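D-hydantoinase (Ralstonia pickettii, PDB 1NFG) binds two zinc ions per subunit and probably hydrolyses the cyclic amide bond of D-hydantoin derivatives stereospecifically. Local coordinates at residues A79-G84 with V433-G438; I88-Q93 with A105-M110. One frame throughout, in Å; residues are numbered along the deposited sequence.

Interaction 1: residues A79-G84 with V433-G438; sequences AAACGG and VIVDEG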
loop_
_atom_site.group_PDB
_atom_site.type_symbol
_atom_site.label_atom_id
_atom_site.label_comp_id
_atom_site.label_asym_id
_atom_site.label_seq_id
_atom_site.Cartn_x
_atom_site.Cartn_y
_atom_site.Cartn_z
ATOM N N ALA A 79 0.275 -43.525 -2.362
ATOM C CA ALA A 79 0.904 -42.598 -3.297
ATOM C C ALA A 79 1.710 -41.573 -2.496
ATOM O O ALA A 79 2.830 -41.210 -2.864
ATOM C CB ALA A 79 -0.152 -41.899 -4.136
ATOM N N ALA A 80 1.137 -41.122 -1.386
ATOM C CA ALA A 80 1.807 -40.156 -0.536
ATOM C C ALA A 80 3.175 -40.696 -0.114
ATOM O O ALA A 80 4.188 -40.000 -0.220
ATOM C CB ALA A 80 0.955 -39.860 0.692
ATOM N N ALA A 81 3.199 -41.938 0.356
ATOM C CA ALA A 81 4.439 -42.563 0.804
ATOM C C ALA A 81 5.459 -42.623 -0.319
ATOM O O ALA A 81 6.626 -42.285 -0.127
ATOM C CB ALA A 81 4.159 -43.964 1.323
ATOM N N CYS A 82 5.017 -43.058 -1.491
ATOM C CA CYS A 82 5.909 -43.158 -2.631
ATOM C C CYS A 82 6.420 -41.786 -3.038
ATOM O O CYS A 82 7.394 -41.676 -3.784
ATOM C CB CYS A 82 5.188 -43.816 -3.810
ATOM S SG CYS A 82 4.842 -45.577 -3.570
ATOM N N GLY A 83 5.758 -40.743 -2.545
ATOM C CA GLY A 83 6.156 -39.388 -2.871
ATOM C C GLY A 83 6.981 -38.737 -1.780
ATOM O O GLY A 83 7.331 -37.556 -1.874
ATOM N N GLY A 84 7.280 -39.496 -0.733
ATOM C CA GLY A 84 8.083 -38.970 0.354
ATOM C C GLY A 84 7.304 -38.318 1.472
ATOM O O GLY A 84 7.900 -37.692 2.350
ATOM N N VAL A 433 10.367 -49.488 7.111
ATOM C CA VAL A 433 10.628 -49.130 5.727
ATOM C C VAL A 433 9.339 -49.438 4.978
ATOM O O VAL A 433 8.932 -50.601 4.908
ATOM C CB VAL A 433 11.776 -49.978 5.131
ATOM C CG1 VAL A 433 11.840 -49.796 3.628
ATOM C CG2 VAL A 433 13.093 -49.591 5.770
ATOM N N ILE A 434 8.685 -48.412 4.434
ATOM C CA ILE A 434 7.441 -48.642 3.706
ATOM C C ILE A 434 7.604 -48.461 2.208
ATOM O O ILE A 434 6.758 -48.882 1.426
ATOM C CB ILE A 434 6.291 -47.759 4.251
ATOM C CG1 ILE A 434 6.632 -46.273 4.111
ATOM C CG2 ILE A 434 6.034 -48.119 5.722
ATOM C CD1 ILE A 434 5.564 -45.346 4.684
ATOM N N VAL A 435 8.698 -47.830 1.808
ATOM C CA VAL A 435 8.997 -47.669 0.388
ATOM C C VAL A 435 10.475 -47.996 0.305
ATOM O O VAL A 435 11.278 -47.399 1.013
ATOM C CB VAL A 435 8.759 -46.227 -0.125
ATOM C CG1 VAL A 435 9.097 -46.151 -1.608
ATOM C CG2 VAL A 435 7.309 -45.824 0.094
ATOM N N ASP A 436 10.826 -48.968 -0.527
ATOM C CA ASP A 436 12.215 -49.389 -0.671
ATOM C C ASP A 436 12.626 -49.175 -2.116
ATOM O O ASP A 436 12.031 -49.752 -3.027
ATOM C CB ASP A 436 12.350 -50.873 -0.313
ATOM C CG ASP A 436 13.768 -51.262 0.082
ATOM O OD1 ASP A 436 14.734 -50.797 -0.564
ATOM O OD2 ASP A 436 13.915 -52.055 1.039
ATOM N N GLU A 437 13.646 -48.352 -2.321
ATOM C CA GLU A 437 14.132 -48.048 -3.663
ATOM C C GLU A 437 13.028 -47.888 -4.708
ATOM O O GLU A 437 13.147 -48.394 -5.827
ATOM C CB GLU A 437 15.119 -49.115 -4.136
ATOM C CG GLU A 437 16.430 -49.135 -3.364
ATOM C CD GLU A 437 17.094 -47.768 -3.281
ATOM O OE1 GLU A 437 17.247 -47.109 -4.335
ATOM O OE2 GLU A 437 17.467 -47.363 -2.155
ATOM N N GLY A 438 11.950 -47.197 -4.338
ATOM C CA GLY A 438 10.867 -46.964 -5.277
ATOM C C GLY A 438 9.670 -47.894 -5.254
ATOM O O GLY A 438 8.674 -47.633 -5.937
#
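The carbonyl oxygen of Ala81 accepts a backbone hydrogen bond from Gly84 N at 2.9 Å, and methyl CG2 of Val435 comes up beside the same oxygen, 3.6 Å from Ala81 O. The oxygen lies in the last turn of helix 73-82, which Gly84 ends in a Schellman motif, its positive phi (90°) carrying the chain off the helix. Strand 432-436 brings the other partner with a classic beta bulge, where Ile434 and Val435 are both paired with Val427. The contact thus sets the end of a TIM-barrel helix against the beta-sandwich domain that accompanies the barrel in hydantoinases.

The side chains meet through apolar atoms. Ala81 CB points at the bulge and meets two methyls, Ile434 CD1 and Val435 CG2, each 3.9 Å from it. Val435 aims its side chain directly at the helix and, with CG2 anti to its own carbonyl carbon, serves both Ala81 and Cys82 with one branch. Ile434 reaches Ala81 less directly: CG1 stands between the backbone N and C (chi1 61°), and the extended second torsion (chi2 -178°) carries CD1 the rest of the way. Beyond the corner at Val435, Asp436 and Glu437 form salt bridges with Arg40 and Arg47. Cys82 and Val435 have the nearest CA atoms of the two segments, 6.2 Å apart, and Cys82 N lies 3.9 Å from Val435 CG2. The Cys82 thiol, which also packs on His407, adds a looser touch, with SG 4.4 Å from Val435 CG2.

Interaction 2: residues I88-Q93 with A105-M110; sequences IVDFCQ and AKWDGM
Trp107 lays one face of its indole on the backbone of Cys92 and Gln93, while its NE1 donates a hydrogen bond to Asp90 OD2. This is the packing of a barrel helix on the strand before it in the TIM barrel, within the beta-alpha-beta unit of strand 85-93, helix 100-111 and strand 118-124. Cys92 CA sits over the five-membered ring in a CH-pi contact, 3.6 Å from its centroid, and Gln93 N lies above the six-membered ring toward its rim, 3.4 Å from Trp107 CH2. With SG anti to the backbone N (chi1 173°), the thiol of Cys92 reaches the CG-CD2 side of the indole, an oblique sulfur-aromatic contact with SG 3.8 Å from Trp107 CG.

The hydrogen bond from Trp107 NE1 to Asp90 OD2 measures 2.9 Å and is nearly straight, 164° at the hydrogen. The carboxylate meets the indole edge almost coplanar with it, 28° between the planes, and OD2 uses its anti lone pair. The indole's other contacts are Met110 CE over the opposite face, toward the rim, and Tyr121, edge-to-face.

In the next shell, the other oxygen of Asp90, OD1, is hydrogen-bonded to Val60 N and Thr58 OG1, so the carboxylate is fixed from both ends and the buried indole N-H is satisfied by an anchored acceptor. Tyr121 OH is hydrogen-bonded to Asp108 OD1. Phe91, between Asp90 and Cys92 on the strand, points away from the helix to pack on His57 and His59, ligands of one zinc ion. Its carbonyl nevertheless turns to the indole, with Phe91 O approaching obliquely to 3.3 Å from Trp107 CZ2.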
loop_
_atom_site.group_PDB
_atom_site.type_symbol
_atom_site.label_atom_id
_atom_site.label_comp_id
_atom_site.label_asym_id
_atom_site.label_seq_id
_atom_site.Cartn_x
_atom_site.Cartn_y
_atom_site.Cartn_z
ATOM N N ILE A 88 -0.197 -36.872 7.018
ATOM C CA ILE A 88 -1.180 -36.151 6.248
ATOM C C ILE A 88 -2.266 -35.682 7.193
ATOM O O ILE A 88 -2.492 -36.294 8.232
ATOM C CB ILE A 88 -1.734 -37.088 5.152
ATOM C CG1 ILE A 88 -1.549 -36.429 3.797
ATOM C CG2 ILE A 88 -3.195 -37.455 5.412
ATOM C CD1 ILE A 88 -1.583 -37.404 2.657
ATOM N N VAL A 89 -2.897 -34.565 6.874
ATOM C CA VAL A 89 -3.983 -34.084 7.710
ATOM C C VAL A 89 -5.115 -33.878 6.726
ATOM O O VAL A 89 -5.141 -32.901 5.985
ATOM C CB VAL A 89 -3.622 -32.778 8.437
ATOM C CG1 VAL A 89 -4.674 -32.464 9.485
ATOM C CG2 VAL A 89 -2.268 -32.924 9.114
ATOM N N ASP A 90 -6.025 -34.844 6.694
ATOM C CA ASP A 90 -7.155 -34.822 5.779
ATOM C C ASP A 90 -8.282 -33.975 6.345
ATOM O O ASP A 90 -8.378 -33.763 7.563
ATOM C CB ASP A 90 -7.651 -36.249 5.545
ATOM C CG ASP A 90 -8.393 -36.406 4.232
ATOM O OD1 ASP A 90 -7.763 -36.290 3.162
ATOM O OD2 ASP A 90 -9.612 -36.652 4.270
ATOM N N PHE A 91 -9.125 -33.480 5.447
ATOM C CA PHE A 91 -10.260 -32.665 5.843
ATOM C C PHE A 91 -11.478 -33.546 6.078
ATOM O O PHE A 91 -12.110 -34.020 5.133
ATOM C CB PHE A 91 -10.565 -31.614 4.765
ATOM C CG PHE A 91 -9.693 -30.394 4.851
ATOM C CD1 PHE A 91 -9.901 -29.449 5.848
ATOM C CD2 PHE A 91 -8.633 -30.210 3.964
ATOM C CE1 PHE A 91 -9.069 -28.336 5.969
ATOM C CE2 PHE A 91 -7.795 -29.104 4.072
ATOM C CZ PHE A 91 -8.015 -28.164 5.079
ATOM N N CYS A 92 -11.779 -33.780 7.352
ATOM C CA CYS A 92 -12.933 -34.577 7.736
ATOM C C CYS A 92 -14.148 -33.698 7.462
ATOM O O CYS A 92 -14.320 -32.647 8.086
ATOM C CB CYS A 92 -12.849 -34.930 9.225
ATOM S SG CYS A 92 -14.309 -35.760 9.899
ATOM N N GLN A 93 -14.989 -34.131 6.529
ATOM C CA GLN A 93 -16.158 -33.348 6.143
ATOM C C GLN A 93 -17.493 -33.722 6.782
ATOM O O GLN A 93 -17.951 -34.860 6.678
ATOM C CB GLN A 93 -16.311 -33.383 4.621
ATOM C CG GLN A 93 -17.311 -32.370 4.101
ATOM C CD GLN A 93 -17.354 -32.326 2.593
ATOM O OE1 GLN A 93 -17.786 -33.278 1.945
ATOM N NE2 GLN A 93 -16.895 -31.218 2.020
ATOM N N ALA A 105 -16.343 -40.179 13.199
ATOM C CA ALA A 105 -16.558 -41.622 13.199
ATOM C C ALA A 105 -16.512 -42.144 11.767
ATOM O O ALA A 105 -15.906 -43.179 11.491
ATOM C CB ALA A 105 -17.909 -41.947 13.833
ATOM N N LYS A 106 -17.160 -41.420 10.858
ATOM C CA LYS A 106 -17.180 -41.817 9.457
ATOM C C LYS A 106 -15.766 -41.827 8.887
ATOM O O LYS A 106 -15.398 -42.719 8.109
ATOM C CB LYS A 106 -18.050 -40.857 8.649
ATOM C CG LYS A 106 -18.124 -41.194 7.175
ATOM C CD LYS A 106 -19.096 -40.272 6.467
ATOM C CE LYS A 106 -19.272 -40.656 5.004
ATOM N NZ LYS A 106 -20.395 -39.891 4.372
ATOM N N TRP A 107 -14.974 -40.830 9.277
ATOM C CA TRP A 107 -13.603 -40.736 8.801
ATOM C C TRP A 107 -12.787 -41.900 9.343
ATOM O O TRP A 107 -12.073 -42.564 8.584
ATOM C CB TRP A 107 -12.986 -39.374 9.178
ATOM C CG TRP A 107 -12.652 -38.572 7.951
ATOM C CD1 TRP A 107 -11.407 -38.324 7.449
ATOM C CD2 TRP A 107 -13.579 -38.083 6.972
ATOM N NE1 TRP A 107 -11.499 -37.728 6.214
ATOM C CE2 TRP A 107 -12.821 -37.570 5.895
ATOM C CE3 TRP A 107 -14.979 -38.038 6.896
ATOM C CZ2 TRP A 107 -13.414 -37.022 4.752
ATOM C CZ3 TRP A 107 -15.569 -37.494 5.757
ATOM C CH2 TRP A 107 -14.784 -36.994 4.702
ATOM N N ASP A 108 -12.903 -42.162 10.643
ATOM C CA ASP A 108 -12.188 -43.287 11.232
ATOM C C ASP A 108 -12.502 -44.552 10.429
ATOM O O ASP A 108 -11.623 -45.382 10.183
ATOM C CB ASP A 108 -12.596 -43.493 12.686
ATOM C CG ASP A 108 -12.069 -42.406 13.599
ATOM O OD1 ASP A 108 -10.921 -41.945 13.377
ATOM O OD2 ASP A 108 -12.790 -42.022 14.551
ATOM N N GLY A 109 -13.753 -44.695 10.007
ATOM C CA GLY A 109 -14.116 -45.861 9.234
ATOM C C GLY A 109 -13.287 -45.952 7.973
ATOM O O GLY A 109 -12.850 -47.032 7.579
ATOM N N MET A 110 -13.057 -44.811 7.336
ATOM C CA MET A 110 -12.279 -44.778 6.103
ATOM C C MET A 110 -10.770 -44.925 6.308
ATOM O O MET A 110 -10.092 -45.577 5.512
ATOM C CB MET A 110 -12.546 -43.475 5.358
ATOM C CG MET A 110 -13.968 -43.306 4.864
ATOM S SD MET A 110 -14.236 -41.639 4.195
ATOM C CE MET A 110 -14.752 -40.842 5.670
#

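How the interactions relate
From the N terminus, after the opening strands, the chain reaches helix 73-82, which ends at the segment used in interaction 1; strand 85-93 follows at once and supplies the first half of interaction 2. That contact closes after a short connection, when helix 100-111 folds back on the strand. Interaction 1 stays open until the chain has completed the barrel and returned to strand 432-436, nearly 350 residues later, so the short loop lies wholly within the long one. Interaction 2 is local to one barrel unit, whereas interaction 1 joins the barrel to the sandwich domain. Their centres lie about 22 Å apart, yet they touch, with Ala80 CB 4.0 Å from Ile88 CD1.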